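Local structure of protein LRIM1 (Anopheles gambiae, 3O53) at residues 80-86 with 99-105; 248-254 with 294-300. The protein forms, through a larger protein of which this is the leucine-rich repeat domain, a complex with APL1C that regulates complement-like immunity in the mosquito. All blocks are in the same frame, centred on the assembly; numbering follows the deposited sequence.

Contact 1 of 2, residues 80-86 with 99-105; sequences STLRTLD and PSIETLH. With NAG (2-acetamido-2-deoxy-beta-D-glucopyranose), chain C.
Arg83 and Glu102 hold equivalent places on two successive turns of the leucine-rich repeat coil, and their long side chains run alongside each other in the same direction. The carboxylate lies at the edge of the guanidinium with the two planes 85° apart, and the salt bridge from Arg83 NH2 to Glu102 OE1 is 3.3 Å long. The backbone beside the pair is bonded too: Arg83 O accepts two N-H groups, from Glu102 N at 2.8 Å on a lone pair and from Thr103 N at 3.1 Å. Parallel strand bonds follow, Leu85 N to Thr103 O and His105 N to Leu85 O. At the other end, Ser100 OG, placed beside its own backbone N (chi1 -66°), donates to Ser80 O at 2.6 Å. On one strand face Leu85 CD2 rests on Leu104 CD1 at 3.7 Å, and in the loops before it Leu82 CD2 meets Ile101 CD1; branched apolar chains suit these buried places, packing side by side. Thr84, Thr103, Asp86 and His105 form the other face. Asp86 OD2 accepts a hydrogen bond from N2 of the N-linked glycan on neighbouring Asn64 at 2.9 Å, while OD1 takes the N-H of Asn88. Further out, Glu61 binds Arg83 NH1, and Tyr126 stacks on His105. Strands 84-86 and 103-105 thus run parallel between strands 62-64 and 123-126, with Leu95 and Val97 of strand 91-97 packing against Leu104 and Leu85.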
loop_
_atom_site.group_PDB
_atom_site.type_symbol
_atom_site.label_atom_id
_atom_site.label_comp_id
_atom_site.label_asym_id
_atom_site.label_seq_id
_atom_site.Cartn_x
_atom_site.Cartn_y
_atom_site.Cartn_z
ATOM N N SER A 80 14.915 -2.995 19.947
ATOM C CA SER A 80 14.595 -4.395 19.713
ATOM C C SER A 80 13.197 -4.808 20.181
ATOM O O SER A 80 12.658 -5.807 19.705
ATOM C CB SER A 80 15.642 -5.264 20.415
ATOM O OG SER A 80 15.341 -6.642 20.294
ATOM N N THR A 81 12.618 -4.054 21.110
ATOM C CA THR A 81 11.346 -4.448 21.717
ATOM C C THR A 81 10.151 -3.756 21.070
ATOM O O THR A 81 9.020 -4.207 21.209
ATOM C CB THR A 81 11.340 -4.165 23.235
ATOM O OG1 THR A 81 12.279 -5.031 23.882
ATOM C CG2 THR A 81 9.956 -4.398 23.835
ATOM N N LEU A 82 10.409 -2.670 20.350
ATOM C CA LEU A 82 9.351 -1.891 19.720
ATOM C C LEU A 82 8.448 -2.747 18.820
ATOM O O LEU A 82 8.933 -3.473 17.955
ATOM C CB LEU A 82 9.974 -0.758 18.901
ATOM C CG LEU A 82 9.070 0.445 18.651
ATOM C CD1 LEU A 82 8.743 1.155 19.961
ATOM C CD2 LEU A 82 9.736 1.395 17.659
ATOM N N ARG A 83 7.138 -2.658 19.045
ATOM C CA ARG A 83 6.145 -3.403 18.271
ATOM C C ARG A 83 5.306 -2.474 17.405
ATOM O O ARG A 83 4.885 -2.835 16.314
ATOM C CB ARG A 83 5.206 -4.192 19.204
ATOM C CG ARG A 83 5.919 -5.188 20.104
ATOM C CD ARG A 83 4.986 -5.764 21.174
ATOM N NE ARG A 83 4.016 -6.699 20.611
ATOM C CZ ARG A 83 3.037 -7.279 21.301
ATOM N NH1 ARG A 83 2.888 -7.027 22.596
ATOM N NH2 ARG A 83 2.203 -8.116 20.693
ATOM N N THR A 84 5.047 -1.274 17.898
ATOM C CA THR A 84 4.193 -0.342 17.183
ATOM C C THR A 84 4.901 0.994 17.110
ATOM O O THR A 84 5.360 1.508 18.116
ATOM C CB THR A 84 2.834 -0.184 17.896
ATOM O OG1 THR A 84 2.201 -1.461 17.982
ATOM C CG2 THR A 84 1.917 0.764 17.138
ATOM N N LEU A 85 5.009 1.536 15.903
ATOM C CA LEU A 85 5.657 2.816 15.692
ATOM C C LEU A 85 4.747 3.673 14.847
ATOM O O LEU A 85 4.332 3.258 13.775
ATOM C CB LEU A 85 6.989 2.618 14.964
ATOM C CG LEU A 85 7.741 3.893 14.592
ATOM C CD1 LEU A 85 8.156 4.661 15.847
ATOM C CD2 LEU A 85 8.961 3.548 13.750
ATOM N N ASP A 86 4.438 4.872 15.319
ATOM C CA ASP A 86 3.632 5.799 14.538
ATOM C C ASP A 86 4.394 7.106 14.319
ATOM O O ASP A 86 4.635 7.852 15.260
ATOM C CB ASP A 86 2.309 6.065 15.256
ATOM C CG ASP A 86 1.368 6.962 14.454
ATOM O OD1 ASP A 86 1.826 7.656 13.522
ATOM O OD2 ASP A 86 0.162 6.983 14.766
ATOM N N PRO A 99 13.281 -5.696 14.779
ATOM C CA PRO A 99 12.781 -7.059 14.567
ATOM C C PRO A 99 11.428 -7.356 15.218
ATOM O O PRO A 99 10.838 -8.389 14.908
ATOM C CB PRO A 99 13.859 -7.939 15.220
ATOM C CG PRO A 99 14.926 -6.997 15.732
ATOM C CD PRO A 99 14.299 -5.657 15.839
ATOM N N SER A 100 10.950 -6.484 16.101
ATOM C CA SER A 100 9.675 -6.715 16.791
ATOM C C SER A 100 8.527 -5.891 16.221
ATOM O O SER A 100 7.402 -5.939 16.729
ATOM C CB SER A 100 9.807 -6.404 18.285
ATOM O OG SER A 100 10.692 -7.309 18.908
ATOM N N ILE A 101 8.806 -5.131 15.171
ATOM C CA ILE A 101 7.781 -4.300 14.552
ATOM C C ILE A 101 6.644 -5.143 13.990
ATOM O O ILE A 101 6.851 -6.065 13.192
ATOM C CB ILE A 101 8.384 -3.407 13.451
ATOM C CG1 ILE A 101 9.362 -2.417 14.076
ATOM C CG2 ILE A 101 7.309 -2.627 12.733
ATOM C CD1 ILE A 101 8.706 -1.456 15.068
ATOM N N GLU A 102 5.436 -4.808 14.418
ATOM C CA GLU A 102 4.229 -5.476 13.962
ATOM C C GLU A 102 3.355 -4.472 13.224
ATOM O O GLU A 102 2.669 -4.828 12.278
ATOM C CB GLU A 102 3.454 -6.062 15.153
ATOM C CG GLU A 102 4.246 -7.066 15.984
ATOM C CD GLU A 102 3.480 -7.587 17.201
ATOM O OE1 GLU A 102 2.486 -6.951 17.622
ATOM O OE2 GLU A 102 3.884 -8.638 17.743
ATOM N N THR A 103 3.384 -3.214 13.660
ATOM C CA THR A 103 2.537 -2.183 13.069
ATOM C C THR A 103 3.325 -0.908 12.852
ATOM O O THR A 103 3.899 -0.359 13.789
ATOM C CB THR A 103 1.323 -1.867 13.971
ATOM O OG1 THR A 103 0.515 -3.040 14.107
ATOM C CG2 THR A 103 0.477 -0.754 13.363
ATOM N N LEU A 104 3.356 -0.441 11.608
ATOM C CA LEU A 104 4.178 0.708 11.245
ATOM C C LEU A 104 3.295 1.743 10.556
ATOM O O LEU A 104 2.853 1.547 9.427
ATOM C CB LEU A 104 5.303 0.268 10.306
ATOM C CG LEU A 104 6.304 1.338 9.873
ATOM C CD1 LEU A 104 6.964 1.927 11.094
ATOM C CD2 LEU A 104 7.355 0.760 8.919
ATOM N N HIS A 105 3.014 2.825 11.263
ATOM C CA HIS A 105 2.247 3.927 10.716
ATOM C C HIS A 105 3.213 5.013 10.308
ATOM O O HIS A 105 3.867 5.608 11.156
ATOM C CB HIS A 105 1.298 4.482 11.773
ATOM C CG HIS A 105 0.104 3.619 12.020
ATOM N ND1 HIS A 105 -0.971 3.577 11.158
ATOM C CD2 HIS A 105 -0.184 2.763 13.027
ATOM C CE1 HIS A 105 -1.871 2.731 11.626
ATOM N NE2 HIS A 105 -1.419 2.223 12.757
HETATM C C1 NAG C . -0.387 8.738 18.004
HETATM C C2 NAG C . -1.526 7.735 17.959
HETATM C C3 NAG C . -2.656 8.278 17.098
HETATM C C4 NAG C . -3.039 9.686 17.530
HETATM C C5 NAG C . -1.818 10.588 17.600
HETATM C C6 NAG C . -2.203 11.958 18.143
HETATM C C7 NAG C . -1.031 5.347 17.986
HETATM C C8 NAG C . -0.487 4.216 17.172
HETATM N N2 NAG C . -1.053 6.515 17.357
HETATM O O3 NAG C . -3.746 7.394 17.161
HETATM O O4 NAG C . -3.930 10.209 16.584
HETATM O O5 NAG C . -0.841 10.003 18.434
HETATM O O6 NAG C . -2.681 11.806 19.463
HETATM O O7 NAG C . -1.419 5.174 19.144
HETATM O O HOH W 1 11.577 -3.688 16.794
#

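Contact 2 of 2, residues 248-254 with 294-300; sequences GFHCGTL and YCCEDLP
The imidazole of His250 lies against the backbone of Leu299, whose O sits 3.4 Å above the centre of one ring face; the opposite face carries Gly252 N. CG turned away from the backbone N (chi1 158°) brings the ring to this place, where ND1 accepts the N-H of Leu299 at 2.9 Å, although that donor stands 35° out of the ring plane. His250 is also the N-cap of helix 251-259, its O accepting Thr253 N-H while the side chain turns to Leu299. Beside it, Cys251 SG and Cys296 SG are joined at 2.0 Å, with a chi3 of 83°, close to the 90° a disulfide prefers. Backbone bonds brace the link: Glu297 N to Phe249 O at 2.9 Å, and Cys251 N to Glu297 O. Within 248-254, Leu254 CD2 lies over one face of the Phe249 ring, offset toward its rim; across the contact its CD1 meets Cys296 CB at 3.8 Å. A water bridges Phe249 N and Cys295 O. One disulfide thus ties the helix start to Cys296, and a second holds neighbouring Cys295 to Cys283, consistent with the cysteine-rich C-terminal cap that, in many extracellular leucine-rich repeat domains, covers the end of the hydrophobic core.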
loop_
_atom_site.group_PDB
_atom_site.type_symbol
_atom_site.label_atom_id
_atom_site.label_comp_id
_atom_site.label_asym_id
_atom_site.label_seq_id
_atom_site.Cartn_x
_atom_site.Cartn_y
_atom_site.Cartn_z
ATOM N N GLY A 248 -10.622 1.789 -21.233
ATOM C CA GLY A 248 -10.896 1.949 -22.659
ATOM C C GLY A 248 -10.916 0.615 -23.381
ATOM O O GLY A 248 -10.160 0.398 -24.321
ATOM N N PHE A 249 -11.790 -0.285 -22.942
ATOM C CA PHE A 249 -11.750 -1.673 -23.394
ATOM C C PHE A 249 -12.127 -1.854 -24.857
ATOM O O PHE A 249 -12.993 -1.159 -25.372
ATOM C CB PHE A 249 -12.714 -2.528 -22.570
ATOM C CG PHE A 249 -12.275 -2.748 -21.160
ATOM C CD1 PHE A 249 -11.123 -3.463 -20.885
ATOM C CD2 PHE A 249 -13.033 -2.261 -20.106
ATOM C CE1 PHE A 249 -10.718 -3.671 -19.583
ATOM C CE2 PHE A 249 -12.631 -2.463 -18.796
ATOM C CZ PHE A 249 -11.473 -3.167 -18.534
ATOM N N HIS A 250 -11.479 -2.815 -25.507
ATOM C CA HIS A 250 -11.964 -3.352 -26.765
ATOM C C HIS A 250 -13.091 -4.322 -26.435
ATOM O O HIS A 250 -12.940 -5.169 -25.556
ATOM C CB HIS A 250 -10.822 -4.067 -27.501
ATOM C CG HIS A 250 -11.277 -5.073 -28.512
ATOM N ND1 HIS A 250 -12.144 -4.762 -29.539
ATOM C CD2 HIS A 250 -10.961 -6.380 -28.672
ATOM C CE1 HIS A 250 -12.352 -5.837 -30.277
ATOM N NE2 HIS A 250 -11.646 -6.833 -29.772
ATOM N N CYS A 251 -14.228 -4.192 -27.113
ATOM C CA CYS A 251 -15.383 -5.036 -26.815
ATOM C C CYS A 251 -15.028 -6.515 -26.836
ATOM O O CYS A 251 -15.442 -7.270 -25.958
ATOM C CB CYS A 251 -16.521 -4.760 -27.800
ATOM S SG CYS A 251 -17.345 -3.188 -27.503
ATOM N N GLY A 252 -14.256 -6.927 -27.833
ATOM C CA GLY A 252 -13.866 -8.318 -27.947
ATOM C C GLY A 252 -13.210 -8.836 -26.681
ATOM O O GLY A 252 -13.391 -9.995 -26.317
ATOM N N THR A 253 -12.439 -7.992 -26.000
ATOM C CA THR A 253 -11.707 -8.472 -24.835
ATOM C C THR A 253 -12.679 -8.752 -23.685
ATOM O O THR A 253 -12.508 -9.712 -22.935
ATOM C CB THR A 253 -10.599 -7.493 -24.409
ATOM O OG1 THR A 253 -9.536 -8.219 -23.780
ATOM C CG2 THR A 253 -11.139 -6.420 -23.449
ATOM N N LEU A 254 -13.712 -7.925 -23.558
ATOM C CA LEU A 254 -14.740 -8.165 -22.551
ATOM C C LEU A 254 -15.550 -9.419 -22.890
ATOM O O LEU A 254 -15.797 -10.257 -22.030
ATOM C CB LEU A 254 -15.663 -6.952 -22.424
ATOM C CG LEU A 254 -14.987 -5.693 -21.874
ATOM C CD1 LEU A 254 -15.897 -4.497 -22.012
ATOM C CD2 LEU A 254 -14.582 -5.897 -20.414
ATOM N N TYR A 294 -19.517 -2.463 -18.706
ATOM C CA TYR A 294 -18.438 -1.557 -19.097
ATOM C C TYR A 294 -18.523 -1.037 -20.535
ATOM O O TYR A 294 -18.922 -1.751 -21.439
ATOM C CB TYR A 294 -17.096 -2.232 -18.863
ATOM C CG TYR A 294 -16.888 -2.640 -17.424
ATOM C CD1 TYR A 294 -17.005 -1.718 -16.384
ATOM C CD2 TYR A 294 -16.561 -3.947 -17.107
ATOM C CE1 TYR A 294 -16.808 -2.107 -15.059
ATOM C CE2 TYR A 294 -16.356 -4.336 -15.807
ATOM C CZ TYR A 294 -16.479 -3.425 -14.791
ATOM O OH TYR A 294 -16.257 -3.862 -13.506
ATOM N N CYS A 295 -18.156 0.224 -20.719
ATOM C CA CYS A 295 -18.063 0.815 -22.040
ATOM C C CYS A 295 -17.017 0.054 -22.821
ATOM O O CYS A 295 -16.088 -0.502 -22.245
ATOM C CB CYS A 295 -17.650 2.287 -21.948
ATOM S SG CYS A 295 -18.814 3.304 -20.985
ATOM N N CYS A 296 -17.157 0.028 -24.135
ATOM C CA CYS A 296 -16.132 -0.586 -24.957
ATOM C C CYS A 296 -16.224 -0.091 -26.393
ATOM O O CYS A 296 -17.262 0.404 -26.817
ATOM C CB CYS A 296 -16.243 -2.108 -24.899
ATOM S SG CYS A 296 -17.786 -2.770 -25.546
ATOM N N GLU A 297 -15.118 -0.219 -27.123
ATOM C CA GLU A 297 -15.042 0.203 -28.513
ATOM C C GLU A 297 -14.521 -0.976 -29.311
ATOM O O GLU A 297 -13.747 -1.781 -28.798
ATOM C CB GLU A 297 -14.095 1.399 -28.651
ATOM C CG GLU A 297 -13.883 1.885 -30.077
ATOM C CD GLU A 297 -14.960 2.852 -30.537
ATOM O OE1 GLU A 297 -14.903 4.038 -30.146
ATOM O OE2 GLU A 297 -15.854 2.434 -31.304
ATOM N N ASP A 298 -14.951 -1.097 -30.560
ATOM C CA ASP A 298 -14.447 -2.158 -31.418
ATOM C C ASP A 298 -13.045 -1.813 -31.920
ATOM O O ASP A 298 -12.871 -1.003 -32.827
ATOM C CB ASP A 298 -15.403 -2.413 -32.578
ATOM C CG ASP A 298 -16.736 -2.967 -32.112
ATOM O OD1 ASP A 298 -16.764 -4.127 -31.651
ATOM O OD2 ASP A 298 -17.751 -2.245 -32.199
ATOM N N LEU A 299 -12.052 -2.416 -31.280
ATOM C CA LEU A 299 -10.662 -2.302 -31.691
ATOM C C LEU A 299 -10.168 -3.684 -32.110
ATOM O O LEU A 299 -9.296 -4.260 -31.451
ATOM C CB LEU A 299 -9.809 -1.768 -30.535
ATOM C CG LEU A 299 -10.342 -0.517 -29.835
ATOM C CD1 LEU A 299 -9.660 -0.308 -28.481
ATOM C CD2 LEU A 299 -10.169 0.703 -30.728
ATOM N N PRO A 300 -10.739 -4.226 -33.201
ATOM C CA PRO A 300 -10.426 -5.547 -33.760
ATOM C C PRO A 300 -9.036 -5.587 -34.367
ATOM O O PRO A 300 -8.195 -4.767 -34.007
ATOM C CB PRO A 300 -11.462 -5.695 -34.879
ATOM C CG PRO A 300 -11.721 -4.301 -35.299
ATOM C CD PRO A 300 -11.775 -3.549 -33.997
HETATM O O HOH W 2 -13.958 0.677 -21.115
#

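In the fold
Contact 1 and contact 2 follow each other along the chain, the first closing before the second opens, and lie on opposite sides of its centre. Their centres are 47 Å apart and their nearest atoms about 30 Å, so they do not touch. Contact 1 joins strands 84-86 and 103-105 within the run of short parallel strands, which continues through 123-126 and later turns to 241-243. Contact 2 begins just past that last strand, joining the residues that lead into helix 251-259 to strand 294-296 and the residues after it. One therefore represents the repeating body of the solenoid, built from backbone pairing and stacked leucines, and the other its disulfide-bonded end.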